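Urea carboxylase (Thermus thermophilus, PDB 3OEP) is of unknown function but is a homologue of KipI and KipA, with hydrolase activity and ATP binding only tentatively inferred. Local coordinates at residues G4-F9 with P396-A401; H140-V145 with W168-T173; G304-P309 with R324-G329. All coordinates share one frame; numbering follows the deposited sequence.

Interaction 1 of 3, residues G4-F9 with P396-A401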
# COMPACT_ATOMS: atom_id res chain seq x y z
N GLY A 4 -1.10 -11.35 11.80
CA GLY A 4 -2.16 -10.43 12.17
C GLY A 4 -3.42 -11.12 12.65
O GLY A 4 -3.62 -12.31 12.41
N PHE A 5 -4.26 -10.36 13.35
CA PHE A 5 -5.58 -10.85 13.71
C PHE A 5 -6.55 -9.69 13.87
O PHE A 5 -6.15 -8.53 14.03
CB PHE A 5 -5.54 -11.70 14.99
CG PHE A 5 -5.06 -10.97 16.21
CD1 PHE A 5 -5.96 -10.29 17.03
CD2 PHE A 5 -3.72 -10.99 16.56
CE1 PHE A 5 -5.51 -9.62 18.17
CE2 PHE A 5 -3.27 -10.32 17.70
CZ PHE A 5 -4.17 -9.64 18.50
N TYR A 6 -7.84 -10.03 13.81
CA TYR A 6 -8.92 -9.07 13.86
C TYR A 6 -9.68 -9.21 15.17
O TYR A 6 -10.01 -10.33 15.60
CB TYR A 6 -9.89 -9.29 12.71
CG TYR A 6 -9.31 -9.06 11.32
CD1 TYR A 6 -9.50 -7.85 10.66
CD2 TYR A 6 -8.61 -10.07 10.66
CE1 TYR A 6 -8.98 -7.63 9.38
CE2 TYR A 6 -8.09 -9.87 9.37
CZ TYR A 6 -8.29 -8.65 8.74
OH TYR A 6 -7.79 -8.43 7.48
N LEU A 7 -9.95 -8.08 15.82
CA LEU A 7 -10.91 -8.01 16.91
C LEU A 7 -12.17 -7.35 16.36
O LEU A 7 -12.10 -6.37 15.61
CB LEU A 7 -10.34 -7.21 18.07
CG LEU A 7 -9.03 -7.75 18.67
CD1 LEU A 7 -8.60 -6.88 19.83
CD2 LEU A 7 -9.17 -9.21 19.10
N ARG A 8 -13.33 -7.91 16.71
CA ARG A 8 -14.60 -7.46 16.15
C ARG A 8 -15.56 -7.15 17.28
O ARG A 8 -15.89 -8.02 18.09
CB ARG A 8 -15.16 -8.54 15.21
CG ARG A 8 -14.21 -8.88 14.07
CD ARG A 8 -14.66 -10.08 13.24
NE ARG A 8 -13.68 -10.38 12.20
CZ ARG A 8 -13.56 -9.71 11.05
NH1 ARG A 8 -14.37 -8.70 10.76
NH2 ARG A 8 -12.62 -10.05 10.18
N PHE A 9 -16.00 -5.89 17.34
CA PHE A 9 -16.78 -5.37 18.47
C PHE A 9 -18.26 -5.14 18.15
O PHE A 9 -19.05 -4.80 19.04
CB PHE A 9 -16.15 -4.08 18.99
CG PHE A 9 -14.74 -4.26 19.45
CD1 PHE A 9 -14.47 -4.96 20.62
CD2 PHE A 9 -13.68 -3.77 18.70
CE1 PHE A 9 -13.17 -5.14 21.04
CE2 PHE A 9 -12.38 -3.95 19.12
CZ PHE A 9 -12.12 -4.64 20.30
N PRO A 396 -6.31 -20.06 6.58
CA PRO A 396 -7.64 -19.45 6.59
C PRO A 396 -7.60 -17.94 6.74
O PRO A 396 -6.81 -17.40 7.53
CB PRO A 396 -8.31 -20.09 7.81
CG PRO A 396 -7.62 -21.40 7.96
CD PRO A 396 -6.20 -21.17 7.55
N GLY A 397 -8.47 -17.26 5.99
CA GLY A 397 -8.61 -15.82 6.05
C GLY A 397 -9.81 -15.40 6.87
O GLY A 397 -10.59 -16.24 7.33
N PRO A 398 -9.99 -14.08 7.05
CA PRO A 398 -11.06 -13.57 7.91
C PRO A 398 -12.48 -13.86 7.38
O PRO A 398 -13.43 -13.89 8.16
CB PRO A 398 -10.78 -12.07 7.97
CG PRO A 398 -9.99 -11.78 6.76
CD PRO A 398 -9.15 -12.99 6.52
N GLN A 399 -12.61 -14.08 6.07
CA GLN A 399 -13.88 -14.48 5.47
C GLN A 399 -13.81 -15.91 4.96
O GLN A 399 -14.39 -16.25 3.92
CB GLN A 399 -14.26 -13.53 4.32
CG GLN A 399 -14.71 -12.15 4.79
CD GLN A 399 -13.57 -11.26 5.18
OE1 GLN A 399 -12.61 -11.09 4.43
NE2 GLN A 399 -13.67 -10.65 6.37
N PHE A 400 -13.12 -16.76 5.70
CA PHE A 400 -12.97 -18.16 5.34
C PHE A 400 -14.32 -18.80 5.00
O PHE A 400 -15.32 -18.60 5.71
CB PHE A 400 -12.31 -18.94 6.48
CG PHE A 400 -12.19 -20.41 6.21
CD1 PHE A 400 -13.20 -21.29 6.59
CD2 PHE A 400 -11.08 -20.92 5.57
CE1 PHE A 400 -13.09 -22.65 6.33
CE2 PHE A 400 -10.96 -22.27 5.30
CZ PHE A 400 -11.97 -23.14 5.69
N ALA A 401 -14.32 -19.56 3.92
CA ALA A 401 -15.42 -20.43 3.55
C ALA A 401 -14.79 -21.71 3.04
O ALA A 401 -13.86 -21.65 2.23
CB ALA A 401 -16.27 -19.79 2.45

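Interaction 2 of 3, residues H140-V145 with W168-T173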
# COMPACT_ATOMS: atom_id res chain seq x y z
N HIS A 140 -20.97 -0.01 -12.64
CA HIS A 140 -19.60 0.02 -13.12
C HIS A 140 -18.92 1.29 -12.64
O HIS A 140 -19.46 2.38 -12.82
CB HIS A 140 -19.58 -0.04 -14.65
CG HIS A 140 -20.26 -1.25 -15.21
ND1 HIS A 140 -19.78 -2.53 -15.02
CD2 HIS A 140 -21.38 -1.37 -15.96
CE1 HIS A 140 -20.58 -3.39 -15.62
NE2 HIS A 140 -21.55 -2.71 -16.21
N PRO A 141 -17.73 1.16 -12.04
CA PRO A 141 -17.04 2.35 -11.55
C PRO A 141 -16.45 3.21 -12.67
O PRO A 141 -16.17 2.71 -13.76
CB PRO A 141 -15.92 1.77 -10.69
CG PRO A 141 -15.62 0.44 -11.31
CD PRO A 141 -16.93 -0.06 -11.85
N ARG A 142 -16.27 4.50 -12.38
CA ARG A 142 -15.51 5.38 -13.24
C ARG A 142 -14.03 5.02 -13.13
O ARG A 142 -13.55 4.74 -12.04
CB ARG A 142 -15.67 6.84 -12.81
CG ARG A 142 -17.03 7.42 -13.08
CD ARG A 142 -17.02 8.91 -12.83
NE ARG A 142 -18.22 9.56 -13.34
CZ ARG A 142 -19.37 9.67 -12.67
NH1 ARG A 142 -19.50 9.17 -11.44
NH2 ARG A 142 -20.39 10.29 -13.24
N PRO A 143 -13.30 5.03 -14.26
CA PRO A 143 -11.86 4.81 -14.17
C PRO A 143 -11.11 5.93 -13.43
O PRO A 143 -10.06 5.66 -12.81
CB PRO A 143 -11.41 4.71 -15.63
CG PRO A 143 -12.50 5.31 -16.43
CD PRO A 143 -13.76 5.14 -15.66
N ARG A 144 -11.62 7.16 -13.46
CA ARG A 144 -10.97 8.28 -12.78
C ARG A 144 -11.97 9.29 -12.21
O ARG A 144 -12.50 10.14 -12.93
CB ARG A 144 -10.01 8.99 -13.73
CG ARG A 144 -8.95 9.83 -13.03
CD ARG A 144 -7.92 10.34 -14.03
NE ARG A 144 -6.78 10.99 -13.38
CZ ARG A 144 -5.76 10.34 -12.84
NH1 ARG A 144 -5.73 9.01 -12.84
NH2 ARG A 144 -4.76 11.02 -12.28
N VAL A 145 -12.20 9.20 -10.90
CA VAL A 145 -12.98 10.19 -10.17
C VAL A 145 -11.99 11.30 -9.83
O VAL A 145 -10.85 11.01 -9.45
CB VAL A 145 -13.57 9.58 -8.88
CG1 VAL A 145 -14.22 10.67 -8.01
CG2 VAL A 145 -14.59 8.48 -9.23
N TRP A 168 -18.82 5.39 -6.47
CA TRP A 168 -19.76 6.13 -5.62
C TRP A 168 -20.41 7.26 -6.42
O TRP A 168 -19.91 7.67 -7.47
CB TRP A 168 -19.06 6.64 -4.35
CG TRP A 168 -18.81 5.55 -3.34
CD1 TRP A 168 -18.75 4.21 -3.57
CD2 TRP A 168 -18.56 5.72 -1.93
NE1 TRP A 168 -18.50 3.53 -2.41
CE2 TRP A 168 -18.37 4.43 -1.38
CE3 TRP A 168 -18.49 6.84 -1.09
CZ2 TRP A 168 -18.11 4.23 -0.03
CZ3 TRP A 168 -18.22 6.63 0.26
CH2 TRP A 168 -18.04 5.34 0.78
N ASN A 169 -21.56 7.72 -5.93
CA ASN A 169 -22.36 8.72 -6.63
C ASN A 169 -21.85 10.12 -6.30
O ASN A 169 -21.89 10.54 -5.14
CB ASN A 169 -23.83 8.58 -6.24
CG ASN A 169 -24.40 7.21 -6.57
OD1 ASN A 169 -24.66 6.91 -7.73
ND2 ASN A 169 -24.60 6.38 -5.54
N LEU A 170 -21.36 10.83 -7.32
CA LEU A 170 -20.65 12.10 -7.12
C LEU A 170 -21.63 13.27 -7.01
O LEU A 170 -22.33 13.60 -7.97
CB LEU A 170 -19.67 12.35 -8.26
CG LEU A 170 -18.71 11.21 -8.62
CD1 LEU A 170 -17.73 11.69 -9.70
CD2 LEU A 170 -17.97 10.69 -7.40
N LEU A 171 -21.66 13.88 -5.83
CA LEU A 171 -22.57 14.98 -5.53
C LEU A 171 -21.92 16.37 -5.62
O LEU A 171 -22.60 17.36 -5.86
CB LEU A 171 -23.14 14.83 -4.12
CG LEU A 171 -23.91 13.55 -3.81
CD1 LEU A 171 -24.64 13.70 -2.48
CD2 LEU A 171 -24.89 13.23 -4.95
N GLY A 172 -20.61 16.44 -5.39
CA GLY A 172 -19.95 17.73 -5.42
C GLY A 172 -18.45 17.66 -5.27
O GLY A 172 -17.83 16.60 -5.45
N THR A 173 -17.88 18.81 -4.94
CA THR A 173 -16.44 19.01 -4.86
C THR A 173 -16.10 19.67 -3.52
O THR A 173 -16.63 20.72 -3.20
CB THR A 173 -15.97 19.96 -5.98
OG1 THR A 173 -16.37 19.43 -7.25
CG2 THR A 173 -14.45 20.13 -5.94
O HOH W 1 -18.12 7.50 -9.55

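Interaction 3 of 3, residues G304-P309 with R324-G329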
# COMPACT_ATOMS: atom_id res chain seq x y z
N GLY A 304 31.71 -4.90 -19.40
CA GLY A 304 31.70 -6.10 -20.23
C GLY A 304 31.45 -7.42 -19.52
O GLY A 304 31.18 -8.43 -20.18
N GLU A 305 31.52 -7.42 -18.19
CA GLU A 305 31.37 -8.64 -17.39
C GLU A 305 29.94 -8.80 -16.90
O GLU A 305 29.30 -7.81 -16.54
CB GLU A 305 32.31 -8.61 -16.18
CG GLU A 305 33.78 -8.36 -16.48
CD GLU A 305 34.46 -9.49 -17.23
OE1 GLU A 305 35.56 -9.26 -17.76
OE2 GLU A 305 33.91 -10.62 -17.28
N GLU A 306 29.45 -10.03 -16.88
CA GLU A 306 28.16 -10.35 -16.26
C GLU A 306 28.37 -10.64 -14.78
O GLU A 306 29.30 -11.36 -14.41
CB GLU A 306 27.49 -11.55 -16.93
CG GLU A 306 26.81 -11.22 -18.25
CD GLU A 306 26.01 -12.38 -18.81
OE1 GLU A 306 26.03 -13.48 -18.22
OE2 GLU A 306 25.34 -12.19 -19.85
N ILE A 307 27.49 -10.08 -13.94
CA ILE A 307 27.53 -10.28 -12.49
C ILE A 307 26.19 -10.90 -12.07
O ILE A 307 25.16 -10.22 -12.10
CB ILE A 307 27.75 -8.95 -11.74
CG1 ILE A 307 29.06 -8.29 -12.20
CG2 ILE A 307 27.77 -9.16 -10.22
CD1 ILE A 307 29.27 -6.87 -11.68
N PRO A 308 26.19 -12.19 -11.71
CA PRO A 308 24.94 -12.81 -11.27
C PRO A 308 24.53 -12.30 -9.89
O PRO A 308 25.38 -11.81 -9.14
CB PRO A 308 25.25 -14.30 -11.24
CG PRO A 308 26.72 -14.39 -11.11
CD PRO A 308 27.29 -13.17 -11.76
N PRO A 309 23.23 -12.41 -9.55
CA PRO A 309 22.79 -11.89 -8.27
C PRO A 309 23.38 -12.66 -7.10
O PRO A 309 23.71 -13.85 -7.23
CB PRO A 309 21.26 -12.05 -8.33
CG PRO A 309 21.01 -13.12 -9.33
CD PRO A 309 22.14 -13.05 -10.31
N ARG A 324 20.80 -6.90 -17.55
CA ARG A 324 20.34 -7.70 -18.67
C ARG A 324 19.26 -8.66 -18.21
O ARG A 324 19.51 -9.50 -17.35
CB ARG A 324 21.53 -8.48 -19.24
CG ARG A 324 21.20 -9.38 -20.42
CD ARG A 324 22.48 -9.98 -20.98
NE ARG A 324 23.31 -8.98 -21.64
CZ ARG A 324 24.60 -9.13 -21.96
NH1 ARG A 324 25.25 -10.25 -21.67
NH2 ARG A 324 25.25 -8.14 -22.56
N PRO A 325 18.04 -8.55 -18.76
CA PRO A 325 17.00 -9.48 -18.33
C PRO A 325 17.40 -10.94 -18.56
O PRO A 325 17.97 -11.27 -19.60
CB PRO A 325 15.80 -9.09 -19.19
CG PRO A 325 16.04 -7.66 -19.52
CD PRO A 325 17.51 -7.53 -19.69
N ARG A 326 17.12 -11.80 -17.59
CA ARG A 326 17.48 -13.21 -17.71
C ARG A 326 16.70 -14.09 -16.76
O ARG A 326 16.50 -13.74 -15.59
CB ARG A 326 18.97 -13.42 -17.43
CG ARG A 326 19.38 -14.90 -17.44
CD ARG A 326 20.87 -15.07 -17.61
NE ARG A 326 21.36 -14.42 -18.82
CZ ARG A 326 22.64 -14.23 -19.11
NH1 ARG A 326 23.59 -14.66 -18.28
NH2 ARG A 326 22.98 -13.61 -20.23
N GLY A 327 16.28 -15.24 -17.28
CA GLY A 327 15.76 -16.32 -16.46
C GLY A 327 14.41 -16.01 -15.86
O GLY A 327 13.75 -15.04 -16.26
N PRO A 328 13.98 -16.84 -14.89
CA PRO A 328 12.77 -16.55 -14.17
C PRO A 328 13.00 -15.42 -13.18
O PRO A 328 14.14 -15.14 -12.78
CB PRO A 328 12.47 -17.86 -13.44
CG PRO A 328 13.80 -18.45 -13.19
CD PRO A 328 14.66 -18.04 -14.36
N GLY A 329 11.91 -14.78 -12.80
CA GLY A 329 11.97 -13.68 -11.87
C GLY A 329 11.88 -12.38 -12.63
O GLY A 329 12.03 -12.33 -13.85

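Interaction 1 of 3, residues G4-F9 with P396-A401
Pro398 meets both Tyr6 and Arg8, and these three residues make up most of the contact. The proline sits in the loop between strand 390-396 and helix 402-408. Its CB lies 3.7 Å from CE2 of Tyr6 and 3.5 Å from NH2 of Arg8. Its CG also approaches the tyrosine, 3.8 Å from CE2. The pyrrolidine comes at the Tyr6 ring obliquely, along the CD2, CE2 side. This is apolar packing.

Arg8 reaches over from two residues further along the strand. Its chain is extended from CG to NE, with chi2 at 172°, which carries the guanidinium out to the proline. NH2 lies 3.6 Å above one face of the Tyr6 ring, displaced toward its rim. Pro398 CB meets the guanidinium at its edge, near the plane. Thus the same nitrogen lies close to both the ring and the proline.

The contact joins parts of the chain that fall in two sequence families, both of the cyclophilin-like clan. Strand 3-8 is an outermost strand of its own three-stranded antiparallel sheet and belongs to the C and D part of the carboxyltransferase family. Residues 396-401 belong to the A and B part. There a type I beta turn runs from Gly397 to Phe400, closed by Phe400 N to Gly397 O at 3.1 Å, and Pro398 is its second residue.

Gln399 contributes less. Its chain bends at chi2 (78°), and NE2 comes 4.0 Å from Arg8 NH2, with the amide and guanidinium planes nearly perpendicular. No hydrogen bond crosses between the segments. Both groups turn instead to Glu438: Arg8 NH1 forms a salt bridge with its OE2, and Gln399 NE2 donates to its OE1. Tyr6 OH is hydrogen-bonded to Pro439 O, and Gln399 OE1 accepts from Lys468 N.

Interaction 2 of 3, residues H140-V145 with W168-T173
Leu170 packs against both Arg142 and Val145 where the chain turns a corner at Pro143, beside the cyclophilin-like sheet of the C and D part. Strand 169-174 belongs to that sheet and lies between strands 77-83 and 149-153. A classic beta bulge, with Leu171 and Gly172 both facing Val150, follows directly after Leu170.

The apolar part is two branched side chains meeting tip to tip. Val145 CG1 is 3.8 Å from Leu170 CD2. CG1 stands anti to the backbone N (chi1 171°), and this branch makes the contact. Both residues are buried.

The second kind of contact sets a methyl group against a charged plane. Leu170 CD1 lies over one face of the Arg142 guanidinium, 3.5 Å from NH1. The charge is met elsewhere: NH1 forms a salt bridge with Asp88 and NH2 one with Glu87. Asp88 OD2 also accepts from the backbone N of Leu170, so one carboxylate oxygen serves both segments.

The polar link across the contact runs through a water in the guanidinium plane, at its edge. This water accepts from Arg142 NH1 at 2.9 Å and donates to Trp168 O at 2.7 Å.

Interaction 3 of 3, residues G304-P309 with R324-G329
Glu306 reaches across to Arg324 and Arg326, and its carboxylate takes bonds from both. Its CB points toward the arginine segment. CG stands anti to the carbonyl carbon (chi1 -79°), and the chain continues extended beyond it, which carries the carboxylate out to where both guanidinium groups can reach it. CG itself passes 3.9 Å from Arg324 NH1. CD lies 3.4 Å from Arg326 NH1.

At the tip the two oxygens have different tasks. OE1 accepts from Arg326 NH1 at 2.7 Å. OE2 accepts twice: from Arg326 NH2 at 2.8 Å and from Arg324 NH1 at 2.7 Å. Arg326 therefore grips the carboxylate end-on, one nitrogen to each oxygen. Both of its nitrogens come from the syn side but well out of the carboxylate plane. The fork is twisted, with the two flat groups 58° apart. Arg324 takes the anti lone pair of OE2. None of the three bonds is straight.

Together the three residues form a salt-bridge network on the surface of an antiparallel sheet in the A and B part of the protein. Strand 305-307 is at the edge of this sheet. Strand 320-325 is its neighbour but one, with strand 298-302 between them. The side chains of Glu306 and Arg324 both rest on Val299 and Leu301 of that middle strand, and the network bridges across it.

Both arginines start with CG anti to the backbone N and bend at chi3, and each crosses Glu306 at about a right angle. The two positive groups would tend to stabilise the ionised carboxylate.

How the interactions relate
Interactions 1 and 3 lie at the surface, while interaction 2 is partly buried. Only interaction 1 joins the two family parts; interaction 2 stays in the C and D part and interaction 3 in the A and B part. None shares a strand with another, and the closest pair, interactions 1 and 2, has nearest atoms about 17 Å apart. All three use arginine, but differently. In interaction 3 the salt bridges themselves cross the contact. In interactions 1 and 2 the guanidinium packs against an apolar side chain, and its acidic partners lie outside the segments. A water carries the polar link only in interaction 2.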